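Local coordinates for ABC transporter substrate binding protein (Ribose) (Agrobacterium vitis, PDB 5DKV) that probably serves as the periplasmic sugar-binding component of an ABC transporter, and is captured here holding alpha-D-tagatopyranose, at residues 27-38 with 57-68. Residues are numbered along the deposited sequence; the frame is centred on the assembly and turned at random.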
ATOM      1  N   LYS A  27      29.351  -7.378  -3.195  1.00 22.06           N
ATOM      2  CA  LYS A  27      28.308  -7.529  -2.181  1.00 23.88           C
ATOM      3  C   LYS A  27      27.921  -6.175  -1.601  1.00 16.32           C
ATOM      4  O   LYS A  27      28.746  -5.465  -1.010  1.00 19.44           O
ATOM      5  CB  LYS A  27      28.761  -8.463  -1.077  1.00 26.87           C
ATOM      6  CG  LYS A  27      29.001  -9.889  -1.565  1.00 30.62           C
ATOM      7  CD  LYS A  27      29.771 -10.674  -0.534  1.00 38.10           C
ATOM      8  CE  LYS A  27      30.028 -12.101  -0.979  1.00 46.58           C
ATOM      9  NZ  LYS A  27      30.368 -12.949   0.191  1.00 53.56           N
ATOM     10  N   PHE A  28      26.652  -5.846  -1.776  1.00 15.42           N
ATOM     11  CA  PHE A  28      26.131  -4.531  -1.448  1.00 14.68           C
ATOM     12  C   PHE A  28      25.332  -4.530  -0.164  1.00 16.11           C
ATOM     13  O   PHE A  28      24.819  -5.563   0.260  1.00 16.91           O
ATOM     14  CB  PHE A  28      25.279  -4.029  -2.605  1.00 14.11           C
ATOM     15  CG  PHE A  28      26.069  -3.735  -3.859  1.00 15.06           C
ATOM     16  CD1 PHE A  28      26.891  -2.633  -3.934  1.00 14.81           C
ATOM     17  CD2 PHE A  28      25.960  -4.554  -4.969  1.00 15.72           C
ATOM     18  CE1 PHE A  28      27.596  -2.350  -5.092  1.00 17.63           C
ATOM     19  CE2 PHE A  28      26.673  -4.288  -6.119  1.00 19.28           C
ATOM     20  CZ  PHE A  28      27.490  -3.178  -6.186  1.00 17.82           C
ATOM     21  N   ARG A  29      25.244  -3.355   0.442  1.00 13.76           N
ATOM     22  CA  ARG A  29      24.351  -3.117   1.570  1.00 13.22           C
ATOM     23  C   ARG A  29      23.237  -2.180   1.121  1.00 12.42           C
ATOM     24  O   ARG A  29      23.476  -1.019   0.813  1.00 13.18           O
ATOM     25  CB  ARG A  29      25.127  -2.539   2.750  1.00 15.34           C
ATOM     26  CG  ARG A  29      26.114  -3.546   3.313  1.00 21.90           C
ATOM     27  CD  ARG A  29      27.215  -2.887   4.115  1.00 24.11           C
ATOM     28  NE  ARG A  29      26.699  -2.203   5.297  1.00 27.88           N
ATOM     29  CZ  ARG A  29      26.635  -0.878   5.442  1.00 28.36           C
ATOM     30  NH1 ARG A  29      27.048  -0.070   4.471  1.00 23.83           N
ATOM     31  NH2 ARG A  29      26.157  -0.360   6.571  1.00 31.62           N
ATOM     32  N   ILE A  30      22.026  -2.717   1.043  1.00 11.98           N
ATOM     33  CA  ILE A  30      20.877  -1.979   0.528  1.00 11.30           C
ATOM     34  C   ILE A  30      19.880  -1.767   1.656  1.00 12.47           C
ATOM     35  O   ILE A  30      19.447  -2.723   2.300  1.00 12.57           O
ATOM     36  CB  ILE A  30      20.211  -2.741  -0.647  1.00 11.86           C
ATOM     37  CG1 ILE A  30      21.196  -2.897  -1.801  1.00 11.69           C
ATOM     38  CG2 ILE A  30      18.911  -2.030  -1.112  1.00 12.03           C
ATOM     39  CD1 ILE A  30      20.762  -3.912  -2.866  1.00 13.82           C
ATOM     40  N   ALA A  31      19.543  -0.511   1.926  1.00 10.52           N
ATOM     41  CA  ALA A  31      18.631  -0.191   3.015  1.00 11.41           C
ATOM     42  C   ALA A  31      17.182  -0.243   2.555  1.00  9.71           C
ATOM     43  O   ALA A  31      16.886   0.069   1.402  1.00 10.05           O
ATOM     44  CB  ALA A  31      18.935   1.159   3.554  1.00 10.60           C
ATOM     45  N   LEU A  32      16.301  -0.662   3.452  1.00  9.61           N
ATOM     46  CA  LEU A  32      14.860  -0.653   3.210  1.00  9.23           C
ATOM     47  C   LEU A  32      14.190   0.004   4.397  1.00  9.94           C
ATOM     48  O   LEU A  32      14.317  -0.460   5.518  1.00  9.35           O
ATOM     49  CB  LEU A  32      14.314  -2.067   2.974  1.00  9.33           C
ATOM     50  CG  LEU A  32      12.797  -2.173   2.867  1.00  9.04           C
ATOM     51  CD1 LEU A  32      12.203  -1.300   1.737  1.00 11.43           C
ATOM     52  CD2 LEU A  32      12.425  -3.664   2.666  1.00 10.65           C
ATOM     53  N   ILE A  33      13.509   1.115   4.121  1.00  8.79           N
ATOM     54  CA  ILE A  33      12.800   1.896   5.109  1.00  8.70           C
ATOM     55  C   ILE A  33      11.291   1.841   4.789  1.00 10.94           C
ATOM     56  O   ILE A  33      10.825   2.461   3.845  1.00 10.58           O
ATOM     57  CB  ILE A  33      13.297   3.362   5.131  1.00  8.62           C
ATOM     58  CG1 ILE A  33      14.796   3.418   5.444  1.00  9.70           C
ATOM     59  CG2 ILE A  33      12.482   4.155   6.187  1.00  9.84           C
ATOM     60  CD1 ILE A  33      15.434   4.798   5.340  1.00 10.93           C
ATOM     61  N   PRO A  34      10.528   1.068   5.562  1.00  9.18           N
ATOM     62  CA  PRO A  34       9.091   0.918   5.272  1.00  9.81           C
ATOM     63  C   PRO A  34       8.314   2.151   5.715  1.00 12.05           C
ATOM     64  O   PRO A  34       8.864   3.028   6.392  1.00 11.01           O
ATOM     65  CB  PRO A  34       8.694  -0.292   6.106  1.00  9.19           C
ATOM     66  CG  PRO A  34       9.560  -0.134   7.323  1.00 10.87           C
ATOM     67  CD  PRO A  34      10.907   0.353   6.794  1.00  8.94           C
ATOM     68  N   GLY A  35       7.039   2.199   5.364  1.00  9.48           N
ATOM     69  CA  GLY A  35       6.182   3.243   5.880  1.00 10.91           C
ATOM     70  C   GLY A  35       5.815   3.049   7.345  1.00 11.80           C
ATOM     71  O   GLY A  35       5.565   4.025   8.060  1.00 13.30           O
ATOM     72  N   LEU A  36       5.760   1.790   7.769  1.00  8.95           N
ATOM     73  CA  LEU A  36       5.310   1.382   9.093  1.00  9.78           C
ATOM     74  C   LEU A  36       5.854  -0.023   9.319  1.00 13.14           C
ATOM     75  O   LEU A  36       5.703  -0.872   8.455  1.00 13.36           O
ATOM     76  CB  LEU A  36       3.761   1.393   9.166  1.00 12.57           C
ATOM     77  CG  LEU A  36       3.061   0.727  10.354  1.00 16.92           C
ATOM     78  CD1 LEU A  36       3.606   1.295  11.634  1.00 25.43           C
ATOM     79  CD2 LEU A  36       1.542   0.936  10.238  1.00 19.53           C
ATOM     80  N   THR A  37       6.468  -0.289  10.467  1.00 10.84           N
ATOM     81  CA  THR A  37       7.069  -1.602  10.720  1.00 10.16           C
ATOM     82  C   THR A  37       6.066  -2.727  10.946  1.00 12.22           C
ATOM     83  O   THR A  37       6.285  -3.843  10.478  1.00 14.15           O
ATOM     84  CB  THR A  37       8.001  -1.534  11.939  1.00 14.38           C
ATOM     85  OG1 THR A  37       7.319  -0.905  13.036  1.00 12.91           O
ATOM     86  CG2 THR A  37       9.221  -0.737  11.589  1.00 13.65           C
ATOM     87  N   THR A  38       4.998  -2.435  11.696  1.00 11.10           N
ATOM     88  CA  THR A  38       3.992  -3.414  12.103  1.00 11.77           C
ATOM     89  C   THR A  38       2.796  -3.394  11.158  1.00 21.10           C
ATOM     90  O   THR A  38       1.651  -3.048  11.525  1.00 23.38           O
ATOM     91  CB  THR A  38       3.503  -3.125  13.509  1.00 12.38           C
ATOM     92  OG1 THR A  38       3.030  -1.772  13.563  1.00 13.99           O
ATOM     93  CG2 THR A  38       4.638  -3.327  14.520  1.00 13.80           C
ATOM     94  N   GLY A  57      23.444 -11.483  -3.658  1.00 13.53           N
ATOM     95  CA  GLY A  57      24.550 -11.429  -2.718  1.00 14.63           C
ATOM     96  C   GLY A  57      24.621 -10.221  -1.799  1.00 19.85           C
ATOM     97  O   GLY A  57      25.682  -9.948  -1.227  1.00 16.89           O
ATOM     98  N   ALA A  58      23.492  -9.524  -1.632  1.00 15.17           N
ATOM     99  CA  ALA A  58      23.452  -8.303  -0.853  1.00 13.68           C
ATOM    100  C   ALA A  58      22.933  -8.549   0.564  1.00 11.84           C
ATOM    101  O   ALA A  58      22.398  -9.611   0.864  1.00 14.21           O
ATOM    102  CB  ALA A  58      22.586  -7.265  -1.550  1.00 11.93           C
ATOM    103  N   GLN A  59      23.161  -7.572   1.427  1.00 13.33           N
ATOM    104  CA  GLN A  59      22.566  -7.558   2.762  1.00 14.61           C
ATOM    105  C   GLN A  59      21.556  -6.434   2.829  1.00 16.65           C
ATOM    106  O   GLN A  59      21.799  -5.345   2.292  1.00 13.78           O
ATOM    107  CB  GLN A  59      23.600  -7.356   3.857  1.00 16.21           C
ATOM    108  CG  GLN A  59      22.966  -7.335   5.291  1.00 34.56           C
ATOM    109  CD  GLN A  59      23.950  -7.069   6.440  1.00 42.66           C
ATOM    110  OE1 GLN A  59      24.921  -6.318   6.294  1.00 37.80           O
ATOM    111  NE2 GLN A  59      23.679  -7.675   7.604  1.00 36.65           N
ATOM    112  N   ILE A  60      20.429  -6.704   3.480  1.00 11.52           N
ATOM    113  CA  ILE A  60      19.419  -5.666   3.695  1.00  9.06           C
ATOM    114  C   ILE A  60      19.627  -5.023   5.044  1.00 10.50           C
ATOM    115  O   ILE A  60      19.754  -5.715   6.083  1.00 10.84           O
ATOM    116  CB  ILE A  60      17.982  -6.220   3.610  1.00  8.88           C
ATOM    117  CG1 ILE A  60      17.709  -6.829   2.239  1.00  9.56           C
ATOM    118  CG2 ILE A  60      16.935  -5.108   3.921  1.00  9.42           C
ATOM    119  CD1 ILE A  60      17.811  -5.876   1.097  1.00 10.83           C
ATOM    120  N   ILE A  61      19.668  -3.689   5.032  1.00 10.74           N
ATOM    121  CA  ILE A  61      19.613  -2.895   6.252  1.00 12.71           C
ATOM    122  C   ILE A  61      18.171  -2.417   6.390  1.00 13.14           C
ATOM    123  O   ILE A  61      17.731  -1.581   5.610  1.00 14.44           O
ATOM    124  CB  ILE A  61      20.573  -1.684   6.203  1.00 12.73           C
ATOM    125  CG1 ILE A  61      21.999  -2.159   5.959  1.00 16.97           C
ATOM    126  CG2 ILE A  61      20.464  -0.864   7.498  1.00 18.08           C
ATOM    127  CD1 ILE A  61      22.973  -1.052   5.687  1.00 20.29           C
ATOM    128  N   PHE A  62      17.446  -2.951   7.363  1.00 10.18           N
ATOM    129  CA  PHE A  62      16.021  -2.659   7.496  1.00  9.00           C
ATOM    130  C   PHE A  62      15.746  -1.888   8.765  1.00 10.68           C
ATOM    131  O   PHE A  62      16.142  -2.291   9.853  1.00 11.98           O
ATOM    132  CB  PHE A  62      15.218  -3.964   7.468  1.00 14.70           C
ATOM    133  CG  PHE A  62      13.735  -3.781   7.584  1.00 11.81           C
ATOM    134  CD1 PHE A  62      12.939  -3.665   6.455  1.00 10.09           C
ATOM    135  CD2 PHE A  62      13.126  -3.735   8.818  1.00 12.25           C
ATOM    136  CE1 PHE A  62      11.579  -3.506   6.559  1.00 11.82           C
ATOM    137  CE2 PHE A  62      11.764  -3.585   8.922  1.00 17.85           C
ATOM    138  CZ  PHE A  62      10.989  -3.479   7.797  1.00 17.42           C
ATOM    139  N   GLN A  63      15.075  -0.746   8.627  1.00  9.83           N
ATOM    140  CA  GLN A  63      14.728   0.047   9.811  1.00  8.78           C
ATOM    141  C   GLN A  63      13.538   0.915   9.480  1.00  8.62           C
ATOM    142  O   GLN A  63      13.485   1.520   8.416  1.00  8.49           O
ATOM    143  CB  GLN A  63      15.898   0.907  10.286  1.00  8.97           C
ATOM    144  CG  GLN A  63      15.702   1.396  11.684  1.00 19.33           C
ATOM    145  CD  GLN A  63      16.874   2.220  12.188  1.00 26.60           C
ATOM    146  OE1 GLN A  63      18.007   2.049  11.741  1.00 26.33           O
ATOM    147  NE2 GLN A  63      16.600   3.124  13.130  1.00 32.64           N
ATOM    148  N   GLY A  64      12.578   0.944  10.387  1.00  8.70           N
ATOM    149  CA  GLY A  64      11.385   1.746  10.203  1.00 12.53           C
ATOM    150  C   GLY A  64      10.867   2.313  11.505  1.00 13.81           C
ATOM    151  O   GLY A  64      11.318   1.933  12.605  1.00 13.48           O
ATOM    152  N   ALA A  65       9.917   3.234  11.382  1.00  8.96           N
ATOM    153  CA  ALA A  65       9.194   3.768  12.533  1.00 10.57           C
ATOM    154  C   ALA A  65       7.903   2.982  12.781  1.00 11.62           C
ATOM    155  O   ALA A  65       7.421   2.277  11.886  1.00 11.31           O
ATOM    156  CB  ALA A  65       8.879   5.237  12.306  1.00 13.84           C
ATOM    157  N   PRO A  66       7.340   3.090  13.999  1.00 16.51           N
ATOM    158  CA  PRO A  66       6.135   2.336  14.362  1.00 16.53           C
ATOM    159  C   PRO A  66       4.837   3.013  13.951  1.00 15.85           C
ATOM    160  O   PRO A  66       3.781   2.443  14.226  1.00 20.28           O
ATOM    161  CB  PRO A  66       6.232   2.247  15.885  1.00 15.25           C
ATOM    162  CG  PRO A  66       6.944   3.498  16.271  1.00 18.44           C
ATOM    163  CD  PRO A  66       7.911   3.803  15.159  1.00 21.52           C
ATOM    164  N   ASP A  67       4.908   4.202  13.349  1.00 11.06           N
ATOM    165  CA  ASP A  67       3.736   4.868  12.785  1.00 14.03           C
ATOM    166  C   ASP A  67       4.066   5.480  11.418  1.00 16.65           C
ATOM    167  O   ASP A  67       5.211   5.833  11.140  1.00 16.49           O
ATOM    168  CB  ASP A  67       3.176   5.942  13.744  1.00 14.57           C
ATOM    169  CG  ASP A  67       4.209   6.989  14.170  1.00 15.60           C
ATOM    170  OD1 ASP A  67       5.424   6.704  14.157  1.00 17.53           O
ATOM    171  OD2 ASP A  67       3.770   8.101  14.560  1.00 16.31           O
ATOM    172  N   PHE A  68       3.049   5.558  10.564  1.00 11.55           N
ATOM    173  CA  PHE A  68       3.144   6.128   9.214  1.00 12.20           C
ATOM    174  C   PHE A  68       3.110   7.637   9.383  1.00 14.61           C
ATOM    175  O   PHE A  68       2.039   8.248   9.480  1.00 15.16           O
ATOM    176  CB  PHE A  68       1.993   5.604   8.336  1.00 12.74           C
ATOM    177  CG  PHE A  68       2.147   5.875   6.867  1.00 10.70           C
ATOM    178  CD1 PHE A  68       1.820   7.109   6.331  1.00 15.45           C
ATOM    179  CD2 PHE A  68       2.593   4.886   6.021  1.00 14.29           C
ATOM    180  CE1 PHE A  68       1.940   7.344   4.967  1.00 15.25           C
ATOM    181  CE2 PHE A  68       2.723   5.112   4.659  1.00 14.66           C
ATOM    182  CZ  PHE A  68       2.407   6.341   4.133  1.00 15.76           C
TER
HETATM  183  O   HOH W   1       9.328   4.346   8.835  1.00 11.69           O
HETATM  184  O   HOH W   2       7.055   5.917   9.172  1.00 13.60           O
HETATM  185  O   HOH W   3       3.696  -0.048  15.410  1.00 23.43           O
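The first beta-alpha-beta unit of a periplasmic binding protein fold brings strand 29-33 against strand 59-62 in parallel, linked by helix 40-56; strand 59-62 is outermost in the sheet. R29 faces Q59, I30 I60, A31 I61 and L32 F62. The backbone ladder runs Q59 N to F28 O, I30 N to Q59 O, I61 N to I30 O (2.9 Å), L32 N to I61 O (2.7 Å) and Q63 N to L32 O.

On the face of R29 and I61, the arginine chain bends at chi3 (63°), laying its guanidinium over I61 CD1, which lies 3.4 Å from R29 NH2 and off-centre toward the rim. R29 NH2 and NH1 are hydrogen-bonded to the carbonyl oxygens of K83 and K84, which hold the group in place. On the same face A31 CB packs 4.2 Å from I61 CB. On the other face, L32 and F62 run side by side, L32 CD2 meeting the ring edge in plane, 3.8 Å from F62 CD1. F62 CG stands anti to its backbone nitrogen (chi1 -179°), carrying the ring along the strand to P34, where F62 CZ comes 3.7 Å from P34 CG; H46 of helix 40-56 stacks on the same ring.

Beyond the strands, one direct bond and three waters link the two loops. One water joins P34 O to A65 N, another G35 O to D67 O, and a third T38 OG1 to P66 O; directly, T37 N bonds A65 O at 3.1 Å. F68 CD2 lies 3.7 Å from G35 O, and the F68 side chain comes to about 4 Å from the bound alpha-D-tagatopyranose. Backbone bonds thus fix the strand register, apolar contacts line both faces, and direct and water-mediated bonds tie the two loops together beside the sugar site.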